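Local coordinates for methanol--corrinoid protein co-methyltransferase (Methanosarcina barkeri, PDB 2I2X) that transfers the methyl group of methanol to the cob(I)amide carried by its corrinoid partner protein MtaC, as a zinc enzyme of methanogenesis, at residues D31-I34 / G35-Y38; M356-S359 / D360-D364; Y376-G379 / Q380-K384; A431-D435 / M436-M440; K452-P456 / E457-F461. One frame throughout, in Å; residues are numbered along the deposited sequence.

In the fold
All five contacts are local, each made where one short segment runs straight into the next, and all lie away from the metal and corrinoid sites. Contacts 2 and 3 are buried: the first sets paired charges at the end of helix 349-361, where three protein chains meet, and the second uses an arginine to join helix 372-383 to helix 389-409. Contact 1 is a partly buried, water-bridged turn leading to barrel strand 40-43. Contact 4, at the surface, caps helix 436-450 with a carboxylate and waters. Contact 5, the tail beyond that helix, is shaped by backbone bonds; it touches contact 4 where Met440 CE packs on Phe461 CZ, 3.7 Å apart.

Contact 1 (D31-I34 / G35-Y38); sequences DLEI and GAGY
Tyr38 folds back across the turn, its phenol end meeting the backbone of Glu33, and so closes the link that carries the chain from the short strand 32-33 to strand 40-43 of the TIM barrel. With chi1 at 60°, CG sits between the backbone N and the carbonyl carbon, which brings the ring back across the turn. The phenol oxygen then accepts a hydrogen bond from the backbone: Glu33 N lies 3.0 Å from Tyr38 OH, with an N-H...O angle of 150°. Leu32 meets the same end of the ring at its edge, CD1 standing 3.8 Å from Tyr38 OH, while the rest of the leucine packs on Ala80, Ile82 and Ala121 of the neighbouring barrel strands. On the outer side the extended Glu33 chain passes beside Ala36, whose CB is 3.6 Å from Glu33 CB.

Gly35 and Gly37, both at positive phi, let the chain turn. Ile34 turns away from the loop to pack on Ile40, Pro265 and Pro283. Water bridges the turn: one molecule accepts from Ala36 N and lies within donating range of both Glu33 O and Tyr38 O. This water also sits over the centre of one face of the Tyr38 ring, 3.4 Å above its plane. A second water lies 2.7 Å from Tyr38 OH and gives a weak bond to Asp31 O.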
loop_
_atom_site.group_PDB
_atom_site.type_symbol
_atom_site.label_atom_id
_atom_site.label_comp_id
_atom_site.label_asym_id
_atom_site.label_seq_id
_atom_site.Cartn_x
_atom_site.Cartn_y
_atom_site.Cartn_z
ATOM N N ASP A 31 -6.157 27.118 6.219
ATOM C CA ASP A 31 -7.542 27.131 5.754
ATOM C C ASP A 31 -8.259 25.762 5.927
ATOM O O ASP A 31 -9.254 25.474 5.268
ATOM C CB ASP A 31 -7.566 27.627 4.300
ATOM C CG ASP A 31 -8.939 27.994 3.836
ATOM O OD1 ASP A 31 -9.679 28.617 4.634
ATOM O OD2 ASP A 31 -9.282 27.666 2.664
ATOM N N LEU A 32 -7.753 24.936 6.839
ATOM C CA LEU A 32 -8.342 23.615 7.112
ATOM C C LEU A 32 -9.374 23.627 8.259
ATOM O O LEU A 32 -9.238 24.376 9.248
ATOM C CB LEU A 32 -7.261 22.574 7.429
ATOM C CG LEU A 32 -7.756 21.119 7.326
ATOM C CD1 LEU A 32 -8.034 20.720 5.871
ATOM C CD2 LEU A 32 -6.824 20.101 8.010
ATOM N N GLU A 33 -10.399 22.791 8.136
ATOM C CA GLU A 33 -11.343 22.628 9.226
ATOM C C GLU A 33 -11.685 21.173 9.428
ATOM O O GLU A 33 -11.856 20.413 8.462
ATOM C CB GLU A 33 -12.589 23.463 9.009
ATOM C CG GLU A 33 -12.348 24.992 9.030
ATOM C CD GLU A 33 -13.635 25.762 8.811
ATOM O OE1 GLU A 33 -14.653 25.102 8.526
ATOM O OE2 GLU A 33 -13.644 27.016 8.931
ATOM N N ILE A 34 -11.738 20.788 10.702
ATOM C CA ILE A 34 -11.843 19.387 11.084
ATOM C C ILE A 34 -13.124 19.153 11.854
ATOM O O ILE A 34 -13.382 19.848 12.837
ATOM C CB ILE A 34 -10.618 18.952 11.910
ATOM C CG1 ILE A 34 -9.346 19.415 11.216
ATOM C CG2 ILE A 34 -10.628 17.435 12.125
ATOM C CD1 ILE A 34 -8.115 19.318 12.048
ATOM N N GLY A 35 -13.915 18.180 11.396
ATOM C CA GLY A 35 -15.234 17.902 11.938
ATOM C C GLY A 35 -16.240 18.915 11.446
ATOM O O GLY A 35 -17.321 19.065 12.022
ATOM N N ALA A 36 -15.903 19.587 10.351
ATOM C CA ALA A 36 -16.719 20.665 9.781
ATOM C C ALA A 36 -17.611 20.284 8.572
ATOM O O ALA A 36 -18.032 21.156 7.812
ATOM C CB ALA A 36 -15.791 21.853 9.387
ATOM N N GLY A 37 -17.931 19.014 8.384
ATOM C CA GLY A 37 -18.723 18.674 7.204
ATOM C C GLY A 37 -17.881 18.028 6.095
ATOM O O GLY A 37 -18.320 17.973 4.981
ATOM N N TYR A 38 -16.659 17.567 6.406
ATOM C CA TYR A 38 -15.878 16.757 5.464
ATOM C C TYR A 38 -14.755 15.958 6.141
ATOM O O TYR A 38 -14.065 16.489 7.013
ATOM C CB TYR A 38 -15.308 17.591 4.302
ATOM C CG TYR A 38 -14.368 18.716 4.679
ATOM C CD1 TYR A 38 -14.842 20.011 4.907
ATOM C CD2 TYR A 38 -13.007 18.486 4.784
ATOM C CE1 TYR A 38 -13.962 21.056 5.234
ATOM C CE2 TYR A 38 -12.112 19.517 5.105
ATOM C CZ TYR A 38 -12.592 20.802 5.325
ATOM O OH TYR A 38 -11.670 21.812 5.595
HETATM O O HOH W 1 -12.455 24.337 5.279
HETATM O O HOH W 2 -14.166 19.182 8.253
#

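Contact 2 (M356-S359 / D360-D364); sequences MMLS and DRYRD
Ser359, Asp360 and Arg363 form a polar cluster where helix 349-361 runs out. Arg363 folds back to make a salt bridge with Asp360, NE to OD1 at 3.0 Å, meeting the carboxylate from above its plane, and its NH2 adds a long, weak bond to Ser359 O. The other carboxylate oxygen, Asp360 OD2, accepts from the backbone N of Asn301 and Leu302, so this buried acid has partners at both oxygens. In the backbone, Met357 O receives two donors, Arg361 N at 3.0 Å (i+4) and Asp360 N at 3.1 Å (i+3); the pair marks a change from alpha to tighter 3-10-like bonding.

One turn apart, Met357 and Arg361 run side by side. The methionine chain bends at chi2 (-74°) and again at chi3, bringing its sulfur into the plane of the guanidinium edge, where Arg361 NE points a weak hydrogen bond at Met357 SD over 3.4 Å. The stronger partner of this arginine is Asp373, through NH2. Leu358 and Tyr362, also one turn apart, cross obliquely, CD1 of Leu358 4.0 Å from CE2 of Tyr362, and a water joins Leu358 O to Tyr362 N.

The helix end is wedged between chains: Leu358 packs on Phe4 of the corrinoid subunit and on Thr346 of the second MtaB subunit, and Met357 leans on Tyr372 of helix 372-383.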
loop_
_atom_site.group_PDB
_atom_site.type_symbol
_atom_site.label_atom_id
_atom_site.label_comp_id
_atom_site.label_asym_id
_atom_site.label_seq_id
_atom_site.Cartn_x
_atom_site.Cartn_y
_atom_site.Cartn_z
ATOM N N MET A 356 -20.575 0.606 6.843
ATOM C CA MET A 356 -19.208 0.458 7.353
ATOM C C MET A 356 -19.235 -0.270 8.680
ATOM O O MET A 356 -18.441 -1.171 8.904
ATOM C CB MET A 356 -18.512 1.820 7.509
ATOM C CG MET A 356 -18.534 2.612 6.250
ATOM S SD MET A 356 -17.890 4.273 6.369
ATOM C CE MET A 356 -18.735 4.831 7.780
ATOM N N MET A 357 -20.184 0.095 9.535
ATOM C CA MET A 357 -20.268 -0.487 10.855
ATOM C C MET A 357 -20.623 -1.961 10.703
ATOM O O MET A 357 -19.918 -2.828 11.228
ATOM C CB MET A 357 -21.279 0.287 11.729
ATOM C CG MET A 357 -21.549 -0.299 13.111
ATOM S SD MET A 357 -22.581 -1.801 13.137
ATOM C CE MET A 357 -24.158 -1.165 12.516
ATOM N N LEU A 358 -21.711 -2.243 10.000
ATOM C CA LEU A 358 -22.227 -3.630 9.881
ATOM C C LEU A 358 -21.212 -4.619 9.261
ATOM O O LEU A 358 -21.161 -5.818 9.638
ATOM C CB LEU A 358 -23.572 -3.669 9.118
ATOM C CG LEU A 358 -24.245 -5.041 9.014
ATOM C CD1 LEU A 358 -24.475 -5.655 10.409
ATOM C CD2 LEU A 358 -25.570 -4.966 8.233
ATOM N N SER A 359 -20.426 -4.108 8.317
ATOM C CA SER A 359 -19.290 -4.825 7.712
ATOM C C SER A 359 -18.478 -5.642 8.723
ATOM O O SER A 359 -18.128 -6.812 8.493
ATOM C CB SER A 359 -18.367 -3.798 7.044
ATOM O OG SER A 359 -17.105 -4.368 6.708
ATOM N N ASP A 360 -18.171 -5.021 9.846
ATOM C CA ASP A 360 -17.230 -5.601 10.777
ATOM C C ASP A 360 -17.840 -5.929 12.128
ATOM O O ASP A 360 -17.184 -6.585 12.919
ATOM C CB ASP A 360 -16.045 -4.651 10.970
ATOM C CG ASP A 360 -15.252 -4.440 9.690
ATOM O OD1 ASP A 360 -15.253 -5.350 8.854
ATOM O OD2 ASP A 360 -14.606 -3.378 9.523
ATOM N N ARG A 361 -19.081 -5.493 12.389
ATOM C CA ARG A 361 -19.717 -5.743 13.677
ATOM C C ARG A 361 -19.527 -7.190 14.181
ATOM O O ARG A 361 -19.375 -7.395 15.407
ATOM C CB ARG A 361 -21.232 -5.334 13.707
ATOM C CG ARG A 361 -22.005 -5.932 14.937
ATOM C CD ARG A 361 -23.515 -5.577 15.057
ATOM N NE ARG A 361 -23.534 -4.182 15.366
ATOM C CZ ARG A 361 -24.049 -3.589 16.429
ATOM N NH1 ARG A 361 -24.721 -4.251 17.358
ATOM N NH2 ARG A 361 -23.897 -2.273 16.500
ATOM N N TYR A 362 -19.540 -8.173 13.266
ATOM C CA TYR A 362 -19.512 -9.587 13.698
ATOM C C TYR A 362 -18.157 -10.272 13.506
ATOM O O TYR A 362 -17.980 -11.464 13.844
ATOM C CB TYR A 362 -20.666 -10.405 13.069
ATOM C CG TYR A 362 -22.041 -9.891 13.489
ATOM C CD1 TYR A 362 -22.517 -10.074 14.801
ATOM C CD2 TYR A 362 -22.848 -9.179 12.590
ATOM C CE1 TYR A 362 -23.771 -9.577 15.192
ATOM C CE2 TYR A 362 -24.090 -8.675 12.971
ATOM C CZ TYR A 362 -24.557 -8.889 14.264
ATOM O OH TYR A 362 -25.788 -8.383 14.625
ATOM N N ARG A 363 -17.200 -9.508 12.991
ATOM C CA ARG A 363 -15.894 -10.041 12.743
ATOM C C ARG A 363 -15.171 -10.504 14.009
ATOM O O ARG A 363 -14.439 -11.489 13.940
ATOM C CB ARG A 363 -15.034 -9.029 11.994
ATOM C CG ARG A 363 -13.980 -9.646 11.033
ATOM C CD ARG A 363 -13.331 -8.524 10.206
ATOM N NE ARG A 363 -14.282 -8.116 9.188
ATOM C CZ ARG A 363 -14.483 -8.767 8.038
ATOM N NH1 ARG A 363 -13.801 -9.880 7.734
ATOM N NH2 ARG A 363 -15.408 -8.330 7.220
ATOM N N ASP A 364 -15.369 -9.812 15.145
ATOM C CA ASP A 364 -14.563 -10.024 16.358
ATOM C C ASP A 364 -15.163 -9.221 17.513
ATOM O O ASP A 364 -15.772 -8.178 17.277
ATOM C CB ASP A 364 -13.149 -9.517 16.124
ATOM C CG ASP A 364 -12.135 -10.100 17.091
ATOM O OD1 ASP A 364 -11.804 -9.398 18.070
ATOM O OD2 ASP A 364 -11.668 -11.257 16.887
HETATM O O HOH W 3 -20.070 -8.098 10.436
#

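Contact 3 (Y376-G379 / Q380-K384); sequences YRVG and QSIVK
Val378 and Ile382, one turn apart on helix 372-383, meet on its buried side, CG1 to CD1 at 4.1 Å, and both press on Ile275 of helix 273-280. Close by, Ser381 OG donates to Val378 O over 2.8 Å, in the carbonyl plane and on a lone pair. Ser381's chi1 of 79° sets OG between the backbone N and the carbonyl carbon, facing the preceding turn. Val378 O also takes the regular helical bond from Ile382 N, at 3.2 Å, so two good donors share it.

The looser side belongs to the exposed Gln380, whose amide crosses the edge of the Tyr376 ring at a slant. Gln380 NE2 comes to the ring edge, 3.5 Å from Tyr376 CE1, and the ring and amide planes are 56° apart. The phenol itself bonds to Tyr11 O, and Arg377 extends fully to Glu399 and Glu406 of helix 389-409.

The serine hydroxyl is thus satisfied by its own helix, while the arginine's charge ties this helix to the next.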
loop_
_atom_site.group_PDB
_atom_site.type_symbol
_atom_site.label_atom_id
_atom_site.label_comp_id
_atom_site.label_asym_id
_atom_site.label_seq_id
_atom_site.Cartn_x
_atom_site.Cartn_y
_atom_site.Cartn_z
ATOM N N TYR A 376 -21.157 4.217 22.104
ATOM C CA TYR A 376 -21.950 5.245 22.772
ATOM C C TYR A 376 -22.373 4.734 24.156
ATOM O O TYR A 376 -22.287 5.451 25.153
ATOM C CB TYR A 376 -23.189 5.605 21.930
ATOM C CG TYR A 376 -24.020 6.718 22.513
ATOM C CD1 TYR A 376 -25.080 6.451 23.410
ATOM C CD2 TYR A 376 -23.738 8.049 22.192
ATOM C CE1 TYR A 376 -25.834 7.515 23.983
ATOM C CE2 TYR A 376 -24.477 9.109 22.725
ATOM C CZ TYR A 376 -25.512 8.857 23.624
ATOM O OH TYR A 376 -26.201 9.948 24.126
ATOM N N ARG A 377 -22.824 3.491 24.197
ATOM C CA ARG A 377 -23.263 2.857 25.434
ATOM C C ARG A 377 -22.099 2.815 26.450
ATOM O O ARG A 377 -22.286 3.157 27.627
ATOM C CB ARG A 377 -23.826 1.467 25.132
ATOM C CG ARG A 377 -24.266 0.660 26.316
ATOM C CD ARG A 377 -24.818 -0.707 25.905
ATOM N NE ARG A 377 -24.910 -1.646 27.032
ATOM C CZ ARG A 377 -25.429 -2.882 26.960
ATOM N NH1 ARG A 377 -25.908 -3.360 25.814
ATOM N NH2 ARG A 377 -25.454 -3.660 28.040
ATOM N N VAL A 378 -20.904 2.445 25.986
ATOM C CA VAL A 378 -19.732 2.447 26.844
ATOM C C VAL A 378 -19.450 3.861 27.283
ATOM O O VAL A 378 -19.161 4.092 28.434
ATOM C CB VAL A 378 -18.501 1.833 26.169
ATOM C CG1 VAL A 378 -17.231 2.090 27.003
ATOM C CG2 VAL A 378 -18.714 0.336 25.939
ATOM N N GLY A 379 -19.594 4.809 26.362
ATOM C CA GLY A 379 -19.639 6.237 26.697
ATOM C C GLY A 379 -20.534 6.582 27.897
ATOM O O GLY A 379 -20.092 7.318 28.800
ATOM N N GLN A 380 -21.773 6.067 27.908
ATOM C CA GLN A 380 -22.751 6.385 28.969
ATOM C C GLN A 380 -22.310 5.824 30.334
ATOM O O GLN A 380 -22.586 6.419 31.394
ATOM C CB GLN A 380 -24.155 5.846 28.646
ATOM C CG GLN A 380 -24.920 6.616 27.596
ATOM C CD GLN A 380 -26.150 5.863 27.081
ATOM O OE1 GLN A 380 -26.080 4.675 26.735
ATOM N NE2 GLN A 380 -27.278 6.558 27.005
ATOM N N SER A 381 -21.616 4.691 30.292
ATOM C CA SER A 381 -21.240 4.007 31.503
ATOM C C SER A 381 -20.081 4.756 32.142
ATOM O O SER A 381 -19.892 4.709 33.370
ATOM C CB SER A 381 -20.877 2.546 31.216
ATOM O OG SER A 381 -19.574 2.442 30.685
ATOM N N ILE A 382 -19.323 5.470 31.322
ATOM C CA ILE A 382 -18.242 6.299 31.835
ATOM C C ILE A 382 -18.752 7.567 32.525
ATOM O O ILE A 382 -18.323 7.881 33.635
ATOM C CB ILE A 382 -17.241 6.664 30.706
ATOM C CG1 ILE A 382 -16.566 5.366 30.188
ATOM C CG2 ILE A 382 -16.231 7.772 31.164
ATOM C CD1 ILE A 382 -15.887 5.510 28.863
ATOM N N VAL A 383 -19.651 8.305 31.872
ATOM C CA VAL A 383 -19.991 9.633 32.358
ATOM C C VAL A 383 -20.827 9.539 33.631
ATOM O O VAL A 383 -20.793 10.446 34.471
ATOM C CB VAL A 383 -20.687 10.520 31.273
ATOM C CG1 VAL A 383 -19.778 10.705 30.075
ATOM C CG2 VAL A 383 -22.035 9.937 30.850
ATOM N N LYS A 384 -21.541 8.423 33.797
ATOM C CA LYS A 384 -22.367 8.232 34.996
ATOM C C LYS A 384 -21.548 8.250 36.304
ATOM O O LYS A 384 -22.130 8.404 37.366
ATOM C CB LYS A 384 -23.322 7.015 34.883
ATOM C CG LYS A 384 -22.662 5.644 34.990
ATOM C CD LYS A 384 -23.657 4.500 34.888
ATOM C CE LYS A 384 -23.036 3.263 35.503
ATOM N NZ LYS A 384 -23.148 2.008 34.700
#

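Contact 4 (A431-D435 / M436-M440); sequences ALPDD and MDKFM
The N-terminus of helix 436-450 is capped by Asp435, the last residue of the loop that follows helix 416-430. Its CG lies anti to the backbone N (chi1 173°), which carries the carboxylate forward over the first turn. There OD2 takes a nearly straight hydrogen bond from the backbone: Lys438 N is 2.8 Å from Asp435 OD2, the N-H...O angle is 168°, and the donor arrives nearly in line with the C-O bond. The same oxygen lies 3.2 Å from Lys438 CB, and the two side chains cross at about a right angle. Behind it, Phe439 N makes a weak bond to Asp435 O.

Two waters serve the remaining first-turn amides. One accepts from Met436 N and donates to Asp434 O; the other accepts from Asp437 N and donates to Asp435 OD1, 2.9 Å away. Both carboxylate oxygens therefore face helix-start donors, directly or through water, and the helix dipole would probably stabilise the negative charge.

Apolar groups close the inner side. Leu432 brings CD2 to the edge of the Phe439 ring, 3.7 Å from CE1, while Pro433 CG rests 4.0 Å from Lys438 CG. Phe439 also stacks on Tyr390 of helix 389-409, and Lys438 NZ pairs with Asp442.

A side-chain carboxylate accepting from the N3 amide, the third residue of the helix, is typical of an aspartate N-cap.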
loop_
_atom_site.group_PDB
_atom_site.type_symbol
_atom_site.label_atom_id
_atom_site.label_comp_id
_atom_site.label_asym_id
_atom_site.label_seq_id
_atom_site.Cartn_x
_atom_site.Cartn_y
_atom_site.Cartn_z
ATOM N N ALA A 431 -15.660 -8.474 41.315
ATOM C CA ALA A 431 -15.228 -8.739 42.699
ATOM C C ALA A 431 -14.480 -7.555 43.297
ATOM O O ALA A 431 -14.235 -7.545 44.491
ATOM C CB ALA A 431 -14.357 -10.018 42.776
ATOM N N LEU A 432 -14.123 -6.566 42.470
ATOM C CA LEU A 432 -13.372 -5.407 42.930
ATOM C C LEU A 432 -14.241 -4.488 43.779
ATOM O O LEU A 432 -15.457 -4.491 43.638
ATOM C CB LEU A 432 -12.770 -4.639 41.751
ATOM C CG LEU A 432 -11.693 -5.399 40.967
ATOM C CD1 LEU A 432 -11.366 -4.716 39.589
ATOM C CD2 LEU A 432 -10.430 -5.673 41.817
ATOM N N PRO A 433 -13.622 -3.700 44.669
ATOM C CA PRO A 433 -14.402 -2.754 45.488
ATOM C C PRO A 433 -14.800 -1.502 44.712
ATOM O O PRO A 433 -14.068 -1.079 43.798
ATOM C CB PRO A 433 -13.409 -2.356 46.569
ATOM C CG PRO A 433 -12.067 -2.435 45.868
ATOM C CD PRO A 433 -12.179 -3.634 44.964
ATOM N N ASP A 434 -15.916 -0.876 45.079
ATOM C CA ASP A 434 -16.277 0.379 44.409
ATOM C C ASP A 434 -15.412 1.556 44.793
ATOM O O ASP A 434 -15.260 2.478 43.999
ATOM C CB ASP A 434 -17.756 0.735 44.581
ATOM C CG ASP A 434 -18.609 0.282 43.396
ATOM O OD1 ASP A 434 -18.111 -0.482 42.537
ATOM O OD2 ASP A 434 -19.786 0.700 43.321
ATOM N N ASP A 435 -14.828 1.503 45.987
ATOM C CA ASP A 435 -13.991 2.584 46.527
ATOM C C ASP A 435 -12.602 2.644 45.892
ATOM O O ASP A 435 -11.797 1.699 46.022
ATOM C CB ASP A 435 -13.855 2.419 48.043
ATOM C CG ASP A 435 -12.873 3.392 48.652
ATOM O OD1 ASP A 435 -13.263 4.570 48.856
ATOM O OD2 ASP A 435 -11.706 2.988 48.921
ATOM N N MET A 436 -12.303 3.780 45.262
ATOM C CA MET A 436 -11.028 3.974 44.574
ATOM C C MET A 436 -9.796 3.790 45.462
ATOM O O MET A 436 -8.911 3.013 45.105
ATOM C CB MET A 436 -10.983 5.341 43.869
ATOM C CG MET A 436 -9.701 5.598 43.077
ATOM S SD MET A 436 -9.706 7.134 42.118
ATOM C CE MET A 436 -7.979 7.540 41.916
ATOM N N ASP A 437 -9.702 4.522 46.579
ATOM C CA ASP A 437 -8.518 4.427 47.494
ATOM C C ASP A 437 -8.150 2.996 47.862
ATOM O O ASP A 437 -6.999 2.615 47.763
ATOM C CB ASP A 437 -8.709 5.266 48.766
ATOM C CG ASP A 437 -8.946 6.736 48.462
ATOM O OD1 ASP A 437 -8.449 7.217 47.417
ATOM O OD2 ASP A 437 -9.649 7.408 49.253
ATOM N N LYS A 438 -9.129 2.197 48.266
ATOM C CA LYS A 438 -8.919 0.769 48.486
ATOM C C LYS A 438 -8.156 0.104 47.320
ATOM O O LYS A 438 -7.111 -0.552 47.526
ATOM C CB LYS A 438 -10.290 0.126 48.600
ATOM C CG LYS A 438 -10.425 -1.222 49.263
ATOM C CD LYS A 438 -9.188 -1.870 49.782
ATOM C CE LYS A 438 -9.612 -3.239 50.305
ATOM N NZ LYS A 438 -8.509 -4.239 50.323
ATOM N N PHE A 439 -8.696 0.246 46.106
ATOM C CA PHE A 439 -8.127 -0.358 44.922
ATOM C C PHE A 439 -6.740 0.216 44.673
ATOM O O PHE A 439 -5.775 -0.528 44.441
ATOM C CB PHE A 439 -9.032 -0.112 43.706
ATOM C CG PHE A 439 -8.532 -0.752 42.429
ATOM C CD1 PHE A 439 -8.736 -2.125 42.194
ATOM C CD2 PHE A 439 -7.879 0.016 41.464
ATOM C CE1 PHE A 439 -8.300 -2.726 41.020
ATOM C CE2 PHE A 439 -7.444 -0.557 40.285
ATOM C CZ PHE A 439 -7.649 -1.950 40.052
ATOM N N MET A 440 -6.631 1.535 44.742
ATOM C CA MET A 440 -5.345 2.157 44.534
ATOM C C MET A 440 -4.331 1.552 45.483
ATOM O O MET A 440 -3.245 1.116 45.039
ATOM C CB MET A 440 -5.425 3.683 44.658
ATOM C CG MET A 440 -6.247 4.316 43.535
ATOM S SD MET A 440 -5.676 3.857 41.835
ATOM C CE MET A 440 -4.337 5.049 41.726
HETATM O O HOH W 4 -14.616 5.323 44.623
HETATM O O HOH W 5 -12.102 6.672 47.212
#

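Contact 5 (K452-P456 / E457-F461); sequences KVFKP and ENYGF
Backbone hydrogen bonds shape this C-terminal turn. Lys455 O accepts from Asn458 N at 2.9 Å, and Pro456 O is gripped by two donors from opposite faces of its carbonyl plane, Tyr459 N at 3.0 Å and Phe461 N at 3.1 Å. Gly460, at positive phi (68°), lets the chain bend back for the second of these, and its own N donates to Glu457 O at 3.0 Å.

Among the apolar contacts, Tyr459 brings CE2 to the edge of the Phe454 ring, 3.8 Å from Phe454 CE1 and in that ring's plane. Pro456 CG lies over one face of Phe454, towards its rim, and Pro456 CB meets Phe461 CB at 4.1 Å.

Polar side chains tie the turn to the rest of the subunit: a water links Lys455 N with Asn458 ND2, whose amide group also bonds to the backbone of Leu136 and Leu138. Tyr459 OH bonds to Glu170 and to Gly168 N. Glu457 OE1 lies 3.7 Å from Lys455 CB.

The paired bonds around Gly460 are a Schellman motif closing a short 3-10 turn (456-458).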
loop_
_atom_site.group_PDB
_atom_site.type_symbol
_atom_site.label_atom_id
_atom_site.label_comp_id
_atom_site.label_asym_id
_atom_site.label_seq_id
_atom_site.Cartn_x
_atom_site.Cartn_y
_atom_site.Cartn_z
ATOM N N LYS A 452 9.300 -5.207 39.433
ATOM C CA LYS A 452 10.438 -4.453 39.980
ATOM C C LYS A 452 10.729 -3.112 39.318
ATOM O O LYS A 452 11.250 -2.219 39.979
ATOM C CB LYS A 452 11.711 -5.312 40.080
ATOM C CG LYS A 452 11.666 -6.304 41.269
ATOM C CD LYS A 452 11.678 -5.558 42.631
ATOM C CE LYS A 452 11.477 -6.488 43.832
ATOM N NZ LYS A 452 10.080 -6.392 44.347
ATOM N N VAL A 453 10.387 -2.972 38.036
ATOM C CA VAL A 453 10.611 -1.728 37.297
ATOM C C VAL A 453 9.591 -0.634 37.624
ATOM O O VAL A 453 9.769 0.499 37.177
ATOM C CB VAL A 453 10.678 -1.927 35.729
ATOM C CG1 VAL A 453 11.942 -2.713 35.292
ATOM C CG2 VAL A 453 9.415 -2.590 35.190
ATOM N N PHE A 454 8.539 -0.969 38.384
ATOM C CA PHE A 454 7.457 -0.039 38.750
ATOM C C PHE A 454 7.949 0.986 39.766
ATOM O O PHE A 454 8.391 0.626 40.850
ATOM C CB PHE A 454 6.232 -0.837 39.274
ATOM C CG PHE A 454 5.074 0.022 39.818
ATOM C CD1 PHE A 454 4.598 1.132 39.128
ATOM C CD2 PHE A 454 4.429 -0.332 40.997
ATOM C CE1 PHE A 454 3.541 1.891 39.622
ATOM C CE2 PHE A 454 3.369 0.430 41.497
ATOM C CZ PHE A 454 2.925 1.543 40.812
ATOM N N LYS A 455 7.910 2.264 39.405
ATOM C CA LYS A 455 8.383 3.316 40.293
ATOM C C LYS A 455 7.200 4.192 40.621
ATOM O O LYS A 455 6.803 5.025 39.808
ATOM C CB LYS A 455 9.477 4.170 39.655
ATOM C CG LYS A 455 10.771 3.433 39.296
ATOM C CD LYS A 455 11.414 2.817 40.507
ATOM C CE LYS A 455 12.732 2.165 40.157
ATOM N NZ LYS A 455 13.002 0.955 41.015
ATOM N N PRO A 456 6.622 4.007 41.818
ATOM C CA PRO A 456 5.439 4.769 42.222
ATOM C C PRO A 456 5.608 6.294 42.129
ATOM O O PRO A 456 4.625 7.022 41.938
ATOM C CB PRO A 456 5.210 4.297 43.669
ATOM C CG PRO A 456 5.766 2.908 43.671
ATOM C CD PRO A 456 7.011 3.022 42.847
ATOM N N GLU A 457 6.829 6.789 42.238
ATOM C CA GLU A 457 6.994 8.235 42.138
ATOM C C GLU A 457 6.652 8.794 40.745
ATOM O O GLU A 457 6.323 9.974 40.613
ATOM C CB GLU A 457 8.373 8.698 42.632
ATOM C CG GLU A 457 9.571 8.290 41.785
ATOM C CD GLU A 457 10.200 6.936 42.178
ATOM O OE1 GLU A 457 9.514 6.067 42.800
ATOM O OE2 GLU A 457 11.397 6.741 41.820
ATOM N N ASN A 458 6.725 7.947 39.717
ATOM C CA ASN A 458 6.308 8.333 38.371
ATOM C C ASN A 458 4.854 8.848 38.345
ATOM O O ASN A 458 4.468 9.597 37.462
ATOM C CB ASN A 458 6.508 7.172 37.404
ATOM C CG ASN A 458 7.939 7.061 36.909
ATOM O OD1 ASN A 458 8.612 8.074 36.690
ATOM N ND2 ASN A 458 8.413 5.823 36.711
ATOM N N TYR A 459 4.081 8.476 39.356
ATOM C CA TYR A 459 2.663 8.804 39.433
ATOM C C TYR A 459 2.340 9.691 40.639
ATOM O O TYR A 459 1.178 9.797 41.061
ATOM C CB TYR A 459 1.868 7.505 39.450
ATOM C CG TYR A 459 2.285 6.676 38.290
ATOM C CD1 TYR A 459 1.816 6.974 37.001
ATOM C CD2 TYR A 459 3.221 5.646 38.435
ATOM C CE1 TYR A 459 2.212 6.247 35.908
ATOM C CE2 TYR A 459 3.631 4.914 37.324
ATOM C CZ TYR A 459 3.110 5.230 36.065
ATOM O OH TYR A 459 3.489 4.522 34.952
ATOM N N GLY A 460 3.381 10.335 41.164
ATOM C CA GLY A 460 3.277 11.196 42.342
ATOM C C GLY A 460 2.952 10.459 43.648
ATOM O O GLY A 460 2.529 11.081 44.601
ATOM N N PHE A 461 3.114 9.139 43.688
ATOM C CA PHE A 461 2.916 8.377 44.930
ATOM C C PHE A 461 4.232 8.223 45.710
ATOM O O PHE A 461 4.327 7.442 46.667
ATOM C CB PHE A 461 2.320 6.980 44.668
ATOM C CG PHE A 461 1.047 6.991 43.882
ATOM C CD1 PHE A 461 0.858 6.084 42.847
ATOM C CD2 PHE A 461 0.043 7.907 44.167
ATOM C CE1 PHE A 461 -0.309 6.069 42.113
ATOM C CE2 PHE A 461 -1.135 7.917 43.434
ATOM C CZ PHE A 461 -1.313 6.987 42.394
ATOM O OXT PHE A 461 5.238 8.858 45.404
HETATM O O HOH W 6 7.460 3.061 36.705
#